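Local atomic coordinates of putative uncharacterized protein TTHA0988 (Thermus thermophilus, PDB entry 3OEP), a protein that is of unknown function but resembles KipI and KipA joined in one chain, with cyclophilin-like domains, and was wrongly annotated as an allophanate hydrolase. Residues 87-98 with 132-142; 113-121 with 458-466. All coordinates share one frame; numbering follows the deposited sequence. Where two conformers were deposited one is given.

Contact 1: 87-98 with 132-142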
loop_
_atom_site.group_PDB
_atom_site.type_symbol
_atom_site.label_atom_id
_atom_site.label_comp_id
_atom_site.label_asym_id
_atom_site.label_seq_id
_atom_site.Cartn_x
_atom_site.Cartn_y
_atom_site.Cartn_z
ATOM N N GLU A 87 27.074 -1.408 -8.631
ATOM C CA GLU A 87 27.285 -0.846 -9.965
ATOM C C GLU A 87 27.784 0.604 -9.916
ATOM O O GLU A 87 28.464 1.044 -10.833
ATOM C CB GLU A 87 25.982 -0.924 -10.774
ATOM C CG GLU A 87 26.105 -0.555 -12.252
ATOM C CD GLU A 87 24.789 -0.700 -13.006
ATOM O OE1 GLU A 87 24.060 -1.686 -12.766
ATOM O OE2 GLU A 87 24.480 0.177 -13.842
ATOM N N ASP A 88 27.450 1.330 -8.849
ATOM C CA ASP A 88 27.831 2.742 -8.707
ATOM C C ASP A 88 29.088 2.974 -7.862
ATOM O O ASP A 88 29.506 4.121 -7.679
ATOM C CB ASP A 88 26.674 3.533 -8.092
ATOM C CG ASP A 88 25.431 3.518 -8.955
ATOM O OD1 ASP A 88 25.564 3.626 -10.199
ATOM O OD2 ASP A 88 24.316 3.403 -8.394
ATOM N N LEU A 89 29.697 1.909 -7.356
ATOM C CA LEU A 89 30.820 2.060 -6.434
ATOM C C LEU A 89 31.966 2.881 -7.051
ATOM O O LEU A 89 32.467 3.820 -6.412
ATOM C CB LEU A 89 31.282 0.689 -5.909
ATOM C CG LEU A 89 32.359 0.639 -4.828
ATOM C CD1 LEU A 89 31.950 1.438 -3.620
ATOM C CD2 LEU A 89 32.631 -0.813 -4.436
ATOM N N PRO A 90 32.365 2.571 -8.301
ATOM C CA PRO A 90 33.428 3.389 -8.903
ATOM C C PRO A 90 33.076 4.875 -9.054
ATOM O O PRO A 90 33.925 5.730 -8.796
ATOM C CB PRO A 90 33.640 2.736 -10.274
ATOM C CG PRO A 90 33.199 1.335 -10.095
ATOM C CD PRO A 90 32.044 1.401 -9.140
ATOM N N GLU A 91 31.843 5.172 -9.458
ATOM C CA GLU A 91 31.390 6.556 -9.623
ATOM C C GLU A 91 31.287 7.293 -8.287
ATOM O O GLU A 91 31.648 8.470 -8.188
ATOM C CB GLU A 91 30.031 6.595 -10.319
ATOM C CG GLU A 91 29.537 7.998 -10.632
ATOM C CD GLU A 91 28.103 8.014 -11.111
ATOM O OE1 GLU A 91 27.789 7.273 -12.069
ATOM O OE2 GLU A 91 27.294 8.770 -10.530
ATOM N N VAL A 92 30.763 6.612 -7.271
ATOM C CA VAL A 92 30.713 7.189 -5.928
ATOM C C VAL A 92 32.127 7.560 -5.454
ATOM O O VAL A 92 32.364 8.679 -4.993
ATOM C CB VAL A 92 30.042 6.216 -4.934
ATOM C CG1 VAL A 92 30.181 6.706 -3.497
ATOM C CG2 VAL A 92 28.579 6.023 -5.296
ATOM N N ALA A 93 33.062 6.621 -5.583
ATOM C CA ALA A 93 34.456 6.859 -5.182
ATOM C C ALA A 93 35.044 8.076 -5.899
ATOM O O ALA A 93 35.662 8.941 -5.264
ATOM C CB ALA A 93 35.310 5.620 -5.452
ATOM N N SER A 94 34.853 8.142 -7.216
ATOM C CA SER A 94 35.384 9.246 -8.025
ATOM C C SER A 94 34.808 10.593 -7.612
ATOM O O SER A 94 35.549 11.564 -7.432
ATOM C CB SER A 94 35.094 9.020 -9.510
ATOM O OG SER A 94 35.866 7.953 -10.026
ATOM N N ARG A 95 33.487 10.647 -7.462
ATOM C CA ARG A 95 32.809 11.893 -7.112
ATOM C C ARG A 95 33.169 12.408 -5.714
ATOM O O ARG A 95 33.061 13.601 -5.450
ATOM C CB ARG A 95 31.295 11.734 -7.262
ATOM C CG ARG A 95 30.867 11.564 -8.717
ATOM C CD ARG A 95 29.418 11.195 -8.841
ATOM N NE ARG A 95 28.542 12.220 -8.284
ATOM C CZ ARG A 95 27.222 12.102 -8.181
ATOM N NH1 ARG A 95 26.608 11.001 -8.606
ATOM N NH2 ARG A 95 26.510 13.091 -7.657
ATOM N N LEU A 96 33.620 11.513 -4.836
ATOM C CA LEU A 96 33.963 11.881 -3.460
ATOM C C LEU A 96 35.465 12.005 -3.219
ATOM O O LEU A 96 35.881 12.341 -2.108
ATOM C CB LEU A 96 33.371 10.860 -2.482
ATOM C CG LEU A 96 31.843 10.848 -2.394
ATOM C CD1 LEU A 96 31.370 9.641 -1.605
ATOM C CD2 LEU A 96 31.320 12.155 -1.781
ATOM N N GLY A 97 36.271 11.748 -4.249
ATOM C CA GLY A 97 37.723 11.808 -4.135
ATOM C C GLY A 97 38.299 10.685 -3.296
ATOM O O GLY A 97 39.359 10.836 -2.690
ATOM N N LEU A 98 37.605 9.549 -3.277
ATOM C CA LEU A 98 37.970 8.416 -2.428
ATOM C C LEU A 98 38.446 7.230 -3.258
ATOM O O LEU A 98 38.052 7.070 -4.415
ATOM C CB LEU A 98 36.755 7.975 -1.612
ATOM C CG LEU A 98 36.189 8.957 -0.591
ATOM C CD1 LEU A 98 34.800 8.512 -0.127
ATOM C CD2 LEU A 98 37.140 9.088 0.584
ATOM N N ALA A 132 32.189 12.022 4.804
ATOM C CA ALA A 132 32.980 11.826 3.585
ATOM C C ALA A 132 32.290 10.968 2.526
ATOM O O ALA A 132 32.673 11.019 1.362
ATOM C CB ALA A 132 34.351 11.226 3.928
ATOM N N LEU A 133 31.281 10.190 2.926
ATOM C CA LEU A 133 30.568 9.295 2.009
ATOM C C LEU A 133 29.204 9.849 1.577
ATOM O O LEU A 133 28.462 9.192 0.852
ATOM C CB LEU A 133 30.423 7.910 2.650
ATOM C CG LEU A 133 29.799 6.776 1.831
ATOM C CD1 LEU A 133 30.444 6.638 0.449
ATOM C CD2 LEU A 133 29.884 5.455 2.604
ATOM N N ARG A 134 28.886 11.077 1.982
ATOM C CA ARG A 134 27.583 11.658 1.649
ATOM C C ARG A 134 27.558 12.236 0.239
ATOM O O ARG A 134 28.332 13.136 -0.088
ATOM C CB ARG A 134 27.202 12.731 2.669
ATOM C CG ARG A 134 27.037 12.159 4.051
ATOM C CD ARG A 134 26.604 13.190 5.067
ATOM N NE ARG A 134 26.714 12.645 6.415
ATOM C CZ ARG A 134 26.556 13.340 7.534
ATOM N NH1 ARG A 134 26.259 14.639 7.491
ATOM N NH2 ARG A 134 26.695 12.729 8.707
ATOM N N LEU A 135 26.664 11.720 -0.597
ATOM C CA LEU A 135 26.471 12.302 -1.916
ATOM C C LEU A 135 25.026 12.153 -2.369
ATOM O O LEU A 135 24.327 11.233 -1.934
ATOM C CB LEU A 135 27.447 11.710 -2.936
ATOM C CG LEU A 135 27.058 10.459 -3.705
ATOM C CD1 LEU A 135 28.094 10.139 -4.794
ATOM C CD2 LEU A 135 26.904 9.299 -2.731
ATOM N N PRO A 136 24.571 13.067 -3.240
ATOM C CA PRO A 136 23.171 13.072 -3.627
ATOM C C PRO A 136 22.755 11.838 -4.416
ATOM O O PRO A 136 23.585 11.175 -5.047
ATOM C CB PRO A 136 23.044 14.329 -4.505
ATOM C CG PRO A 136 24.201 15.158 -4.187
ATOM C CD PRO A 136 25.297 14.224 -3.796
ATOM N N ARG A 137 21.461 11.554 -4.379
ATOM C CA ARG A 137 20.886 10.513 -5.207
ATOM C C ARG A 137 21.016 10.872 -6.687
ATOM O O ARG A 137 21.340 12.011 -7.043
ATOM C CB ARG A 137 19.423 10.264 -4.815
ATOM C CG ARG A 137 18.450 11.400 -5.084
ATOM C CD ARG A 137 17.068 11.041 -4.533
ATOM N NE ARG A 137 15.989 11.758 -5.214
ATOM C CZ ARG A 137 15.517 12.957 -4.867
ATOM N NH1 ARG A 137 16.018 13.625 -3.830
ATOM N NH2 ARG A 137 14.531 13.501 -5.574
ATOM N N LYS A 138 20.770 9.890 -7.544
ATOM C CA LYS A 138 20.921 10.071 -8.983
ATOM C C LYS A 138 19.845 11.020 -9.509
ATOM O O LYS A 138 18.723 11.028 -8.993
ATOM C CB LYS A 138 20.842 8.721 -9.700
ATOM C CG LYS A 138 21.961 7.760 -9.315
ATOM C CD LYS A 138 21.772 6.381 -9.930
ATOM C CE LYS A 138 22.489 6.255 -11.266
ATOM N NZ LYS A 138 23.960 6.084 -11.091
ATOM N N PRO A 139 20.187 11.841 -10.522
ATOM C CA PRO A 139 19.200 12.734 -11.134
ATOM C C PRO A 139 17.983 11.986 -11.667
ATOM O O PRO A 139 16.860 12.468 -11.532
ATOM C CB PRO A 139 19.969 13.382 -12.290
ATOM C CG PRO A 139 21.398 13.246 -11.942
ATOM C CD PRO A 139 21.536 12.030 -11.086
ATOM N N HIS A 140 18.218 10.823 -12.268
ATOM C CA HIS A 140 17.149 9.972 -12.764
ATOM C C HIS A 140 17.276 8.589 -12.139
ATOM O O HIS A 140 18.352 7.994 -12.171
ATOM C CB HIS A 140 17.220 9.862 -14.284
ATOM C CG HIS A 140 17.139 11.180 -14.987
ATOM N ND1 HIS A 140 16.009 11.969 -14.957
ATOM C CD2 HIS A 140 18.047 11.851 -15.734
ATOM C CE1 HIS A 140 16.224 13.068 -15.658
ATOM N NE2 HIS A 140 17.453 13.021 -16.141
ATOM N N PRO A 141 16.175 8.068 -11.576
ATOM C CA PRO A 141 16.240 6.751 -10.948
ATOM C C PRO A 141 16.338 5.606 -11.957
ATOM O O PRO A 141 15.915 5.747 -13.109
ATOM C CB PRO A 141 14.922 6.666 -10.180
ATOM C CG PRO A 141 13.975 7.518 -10.963
ATOM C CD PRO A 141 14.809 8.628 -11.549
ATOM N N ARG A 142 16.902 4.488 -11.514
ATOM C CA ARG A 142 16.845 3.244 -12.269
ATOM C C ARG A 142 15.424 2.704 -12.221
ATOM O O ARG A 142 14.777 2.765 -11.179
ATOM C CB ARG A 142 17.770 2.195 -11.660
ATOM C CG ARG A 142 19.238 2.476 -11.833
ATOM C CD ARG A 142 20.050 1.277 -11.399
ATOM N NE ARG A 142 21.444 1.393 -11.806
ATOM C CZ ARG A 142 22.393 2.025 -11.114
ATOM N NH1 ARG A 142 22.118 2.623 -9.958
ATOM N NH2 ARG A 142 23.631 2.055 -11.588
HETATM O O HOH W 1 25.714 6.880 -8.887
HETATM O O HOH W 2 24.236 10.230 -7.521
HETATM O O HOH W 3 23.659 13.309 -8.262
HETATM O O HOH W 4 34.947 12.566 0.530
#
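D88 is gripped by two basic side chains at once. R142 meets its carboxylate end-on: NH1 of R142 gives a 2.8 Å bond to OD2 of D88, and NH2 of R142 gives one of 2.9 Å to OD1. Both oxygens are approached on the syn side. The two flat groups are not coplanar but turned 35° apart. K138 NZ reaches D88 OD1 at 3.1 Å, from the other face of the carboxylate. Bends at chi3 (92°) and chi4 (76°) of K138 fold its amine back to that face. E87 adds a second acid to R142. Its OE2 lies 3.1 Å from R142 NH2, in the guanidinium plane, while the nitrogen sits above the E87 carboxylate. A leucine in place of R142 would probably leave E87 without its charged partner and D88 held across this contact by K138 alone.

Further along the helix, R95 NH1 forms a salt bridge with E91 OE2. One face of the R95 guanidinium carries L135 CD1, 4.0 Å above its centre. Two waters link R95 to the carbonyls of P136 and R137. Beyond it the contact turns apolar. L96 CD1 meets L133 CD1 at 3.8 Å, and V92 CG1 also touches L133 CD1.

A Schellman motif with G97 at positive phi follows the last turn of helix 89-96, which 132-142 lines on one side. L89, A93 and L98 pack on helix 100-108. V92, L135 and R142 touch strand 169-174, whose L170 N also binds D88 OD2.

Contact 2: 113-121 with 458-466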
loop_
_atom_site.group_PDB
_atom_site.type_symbol
_atom_site.label_atom_id
_atom_site.label_comp_id
_atom_site.label_asym_id
_atom_site.label_seq_id
_atom_site.Cartn_x
_atom_site.Cartn_y
_atom_site.Cartn_z
ATOM N N ARG A 113 21.464 3.413 12.833
ATOM C CA ARG A 113 20.165 3.236 13.448
ATOM C C ARG A 113 19.105 3.218 12.353
ATOM O O ARG A 113 19.178 4.003 11.402
ATOM C CB ARG A 113 19.899 4.396 14.407
ATOM C CG ARG A 113 18.554 4.374 15.084
ATOM C CD ARG A 113 18.368 5.631 15.927
ATOM N NE ARG A 113 17.026 5.669 16.491
ATOM C CZ ARG A 113 16.671 5.139 17.659
ATOM N NH1 ARG A 113 17.561 4.529 18.441
ATOM N NH2 ARG A 113 15.405 5.229 18.053
ATOM N N VAL A 114 18.126 2.328 12.486
ATOM C CA VAL A 114 16.968 2.309 11.602
ATOM C C VAL A 114 16.010 3.423 12.023
ATOM O O VAL A 114 15.321 3.300 13.037
ATOM C CB VAL A 114 16.216 0.957 11.646
ATOM C CG1 VAL A 114 14.998 0.995 10.725
ATOM C CG2 VAL A 114 17.157 -0.191 11.263
ATOM N N TYR A 115 15.980 4.507 11.252
ATOM C CA TYR A 115 15.111 5.652 11.539
ATOM C C TYR A 115 13.702 5.506 10.961
ATOM O O TYR A 115 12.765 6.144 11.435
ATOM C CB TYR A 115 15.739 6.938 11.005
ATOM C CG TYR A 115 16.780 7.506 11.932
ATOM C CD1 TYR A 115 18.093 7.062 11.884
ATOM C CD2 TYR A 115 16.439 8.464 12.875
ATOM C CE1 TYR A 115 19.050 7.579 12.740
ATOM C CE2 TYR A 115 17.398 8.992 13.740
ATOM C CZ TYR A 115 18.699 8.538 13.664
ATOM O OH TYR A 115 19.656 9.045 14.516
ATOM N N ALA A 116 13.568 4.694 9.919
ATOM C CA ALA A 116 12.284 4.445 9.285
ATOM C C ALA A 116 12.373 3.104 8.587
ATOM O O ALA A 116 13.458 2.640 8.254
ATOM C CB ALA A 116 11.948 5.537 8.287
ATOM N N LEU A 117 11.220 2.485 8.383
ATOM C CA LEU A 117 11.158 1.170 7.796
ATOM C C LEU A 117 9.929 1.141 6.937
ATOM O O LEU A 117 8.852 1.523 7.384
ATOM C CB LEU A 117 11.053 0.104 8.885
ATOM C CG LEU A 117 11.237 -1.358 8.482
ATOM C CD1 LEU A 117 12.688 -1.642 8.156
ATOM C CD2 LEU A 117 10.774 -2.262 9.614
ATOM N N GLY A 118 10.093 0.731 5.693
ATOM C CA GLY A 118 8.943 0.357 4.889
ATOM C C GLY A 118 8.642 1.172 3.653
ATOM O O GLY A 118 7.501 1.171 3.194
ATOM N N PHE A 119 9.640 1.833 3.069
ATOM C CA PHE A 119 9.416 2.478 1.771
ATOM C C PHE A 119 8.823 1.451 0.788
ATOM O O PHE A 119 7.910 1.747 0.009
ATOM C CB PHE A 119 10.709 3.073 1.221
ATOM C CG PHE A 119 10.511 3.866 -0.032
ATOM C CD1 PHE A 119 10.779 3.304 -1.275
ATOM C CD2 PHE A 119 10.028 5.168 0.027
ATOM C CE1 PHE A 119 10.586 4.039 -2.441
ATOM C CE2 PHE A 119 9.828 5.904 -1.130
ATOM C CZ PHE A 119 10.108 5.341 -2.365
ATOM N N THR A 120 9.384 0.248 0.830
ATOM C CA THR A 120 8.697 -0.974 0.411
ATOM C C THR A 120 8.783 -1.875 1.640
ATOM O O THR A 120 9.600 -1.614 2.523
ATOM C CB THR A 120 9.369 -1.639 -0.810
ATOM O OG1 THR A 120 10.721 -1.996 -0.498
ATOM C CG2 THR A 120 9.373 -0.697 -2.010
ATOM N N PRO A 121 7.948 -2.924 1.729
ATOM C CA PRO A 121 7.968 -3.735 2.949
ATOM C C PRO A 121 9.379 -4.162 3.395
ATOM O O PRO A 121 10.135 -4.727 2.613
ATOM C CB PRO A 121 7.099 -4.935 2.569
ATOM C CG PRO A 121 6.091 -4.334 1.648
ATOM C CD PRO A 121 6.846 -3.319 0.834
ATOM N N ALA A 458 -5.342 3.100 -1.431
ATOM C CA ALA A 458 -5.105 1.997 -0.495
ATOM C C ALA A 458 -3.789 1.234 -0.641
ATOM O O ALA A 458 -3.273 0.734 0.352
ATOM C CB ALA A 458 -6.277 1.010 -0.531
ATOM N N ASP A 459 -3.245 1.135 -1.854
ATOM C CA ASP A 459 -1.996 0.389 -2.061
ATOM C C ASP A 459 -0.775 1.306 -2.116
ATOM O O ASP A 459 0.304 0.882 -2.525
ATOM C CB ASP A 459 -2.059 -0.483 -3.331
ATOM C CG ASP A 459 -2.794 -1.810 -3.112
ATOM O OD1 ASP A 459 -2.789 -2.653 -4.040
ATOM O OD2 ASP A 459 -3.371 -2.020 -2.028
ATOM N N LYS A 460 -0.948 2.559 -1.701
ATOM C CA LYS A 460 0.162 3.498 -1.586
ATOM C C LYS A 460 1.275 2.915 -0.714
ATOM O O LYS A 460 1.012 2.144 0.214
ATOM C CB LYS A 460 -0.314 4.809 -0.964
ATOM C CG LYS A 460 -0.699 4.678 0.509
ATOM C CD LYS A 460 -1.393 5.922 1.032
ATOM C CE LYS A 460 -1.882 5.724 2.456
ATOM N NZ LYS A 460 -0.864 5.124 3.378
ATOM N N GLY A 461 2.513 3.295 -1.018
ATOM C CA GLY A 461 3.641 3.002 -0.143
ATOM C C GLY A 461 3.427 3.692 1.196
ATOM O O GLY A 461 2.773 4.730 1.260
ATOM N N SER A 462 3.989 3.122 2.254
ATOM C CA SER A 462 3.766 3.617 3.618
ATOM C C SER A 462 4.488 4.929 3.906
ATOM O O SER A 462 4.074 5.672 4.794
ATOM C CB SER A 462 4.205 2.570 4.647
ATOM O OG SER A 462 5.613 2.412 4.646
ATOM N N LEU A 463 5.562 5.190 3.156
ATOM C CA LEU A 463 6.416 6.371 3.326
ATOM C C LEU A 463 6.638 7.110 2.013
ATOM O O LEU A 463 6.728 6.495 0.949
ATOM C CB LEU A 463 7.794 5.956 3.855
ATOM C CG LEU A 463 7.856 5.330 5.237
ATOM C CD1 LEU A 463 9.263 4.825 5.525
ATOM C CD2 LEU A 463 7.405 6.333 6.299
ATOM N N GLY A 464 6.773 8.428 2.100
ATOM C CA GLY A 464 7.078 9.245 0.929
ATOM C C GLY A 464 7.653 10.590 1.317
ATOM O O GLY A 464 7.242 11.174 2.324
ATOM N N GLY A 465 8.605 11.079 0.519
ATOM C CA GLY A 465 9.248 12.368 0.760
ATOM C C GLY A 465 8.632 13.550 0.018
ATOM O O GLY A 465 8.943 14.714 0.313
ATOM N N TYR A 466 7.759 13.279 -0.943
ATOM C CA TYR A 466 7.126 14.366 -1.684
ATOM C C TYR A 466 6.040 15.012 -0.842
ATOM O O TYR A 466 5.412 14.359 0.002
ATOM C CB TYR A 466 6.565 13.891 -3.024
ATOM C CG TYR A 466 7.627 13.441 -4.002
ATOM C CD1 TYR A 466 8.769 14.212 -4.231
ATOM C CD2 TYR A 466 7.487 12.251 -4.708
ATOM C CE1 TYR A 466 9.743 13.802 -5.132
ATOM C CE2 TYR A 466 8.458 11.834 -5.607
ATOM C CZ TYR A 466 9.578 12.612 -5.815
ATOM O OH TYR A 466 10.542 12.198 -6.709
HETATM O O HOH W 5 6.701 3.057 7.422
HETATM O O HOH W 6 5.311 0.561 1.629
HETATM O O HOH W 7 6.573 3.969 0.392
#
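The F119 ring meets the backbone of L463 obliquely, neither squarely over a face nor at an edge. F119 CD2 is 3.7 Å from L463 O, and CE2 is almost as near. With CG anti to the backbone N (chi1 -174°), the ring reaches this carbonyl although the F119 side chain sets out away from 458-466. A bound glycerol, probably from the crystallisation liquor, lies about 4 Å from the F119 side chain.

In the conformer given, S462 OG donates a 2.7 Å hydrogen bond to G118 O. The hydroxyl comes from above the carbonyl plane, 57° out of it. In that conformer a chi1 of 69° places S462 OG between its own N and carbonyl carbon, facing G118. The backbone angles of G118 call for glycine, since a CB would jam against the carbonyl O of L117; it would probably also crowd S462 OG.

Water extends the join. One molecule lies within bonding distance of L117 O and S462 OG. Another accepts from S462 N and lies near G118 O. A third donates to the carbonyls of F119 and L463, at 2.6 Å from each O. The apolar share is small: L463 CD1 sits 3.9 Å from A116 CB and close to L117 O.

Y115 and A116 form a classic beta bulge opposite F125, just before the chain leaves strand 112-117. The arrangement is a buried, water-bridged interface between the KipI-like and KipA-like parts, both from families of the cyclophilin-like clan.

Contact 2 is buried, its centre about 9 Å from the centre of the chain. Contact 1 is only partly buried and its centre lies about 30 Å out. Their centres are about 23 Å apart, and their nearest atoms about 4 Å apart without touching. Contact 1 stays within one family region, the C and D subdomain, and ties a helix to a long loop. Contact 2 joins that region to the A and B subdomain. The two share one sheet: strand 112-117 leads into contact 2, while strand 169-174 backs contact 1. Paired charges and leucines carry the outer contact. The inner one relies on backbone carbonyls, one hydroxyl and waters.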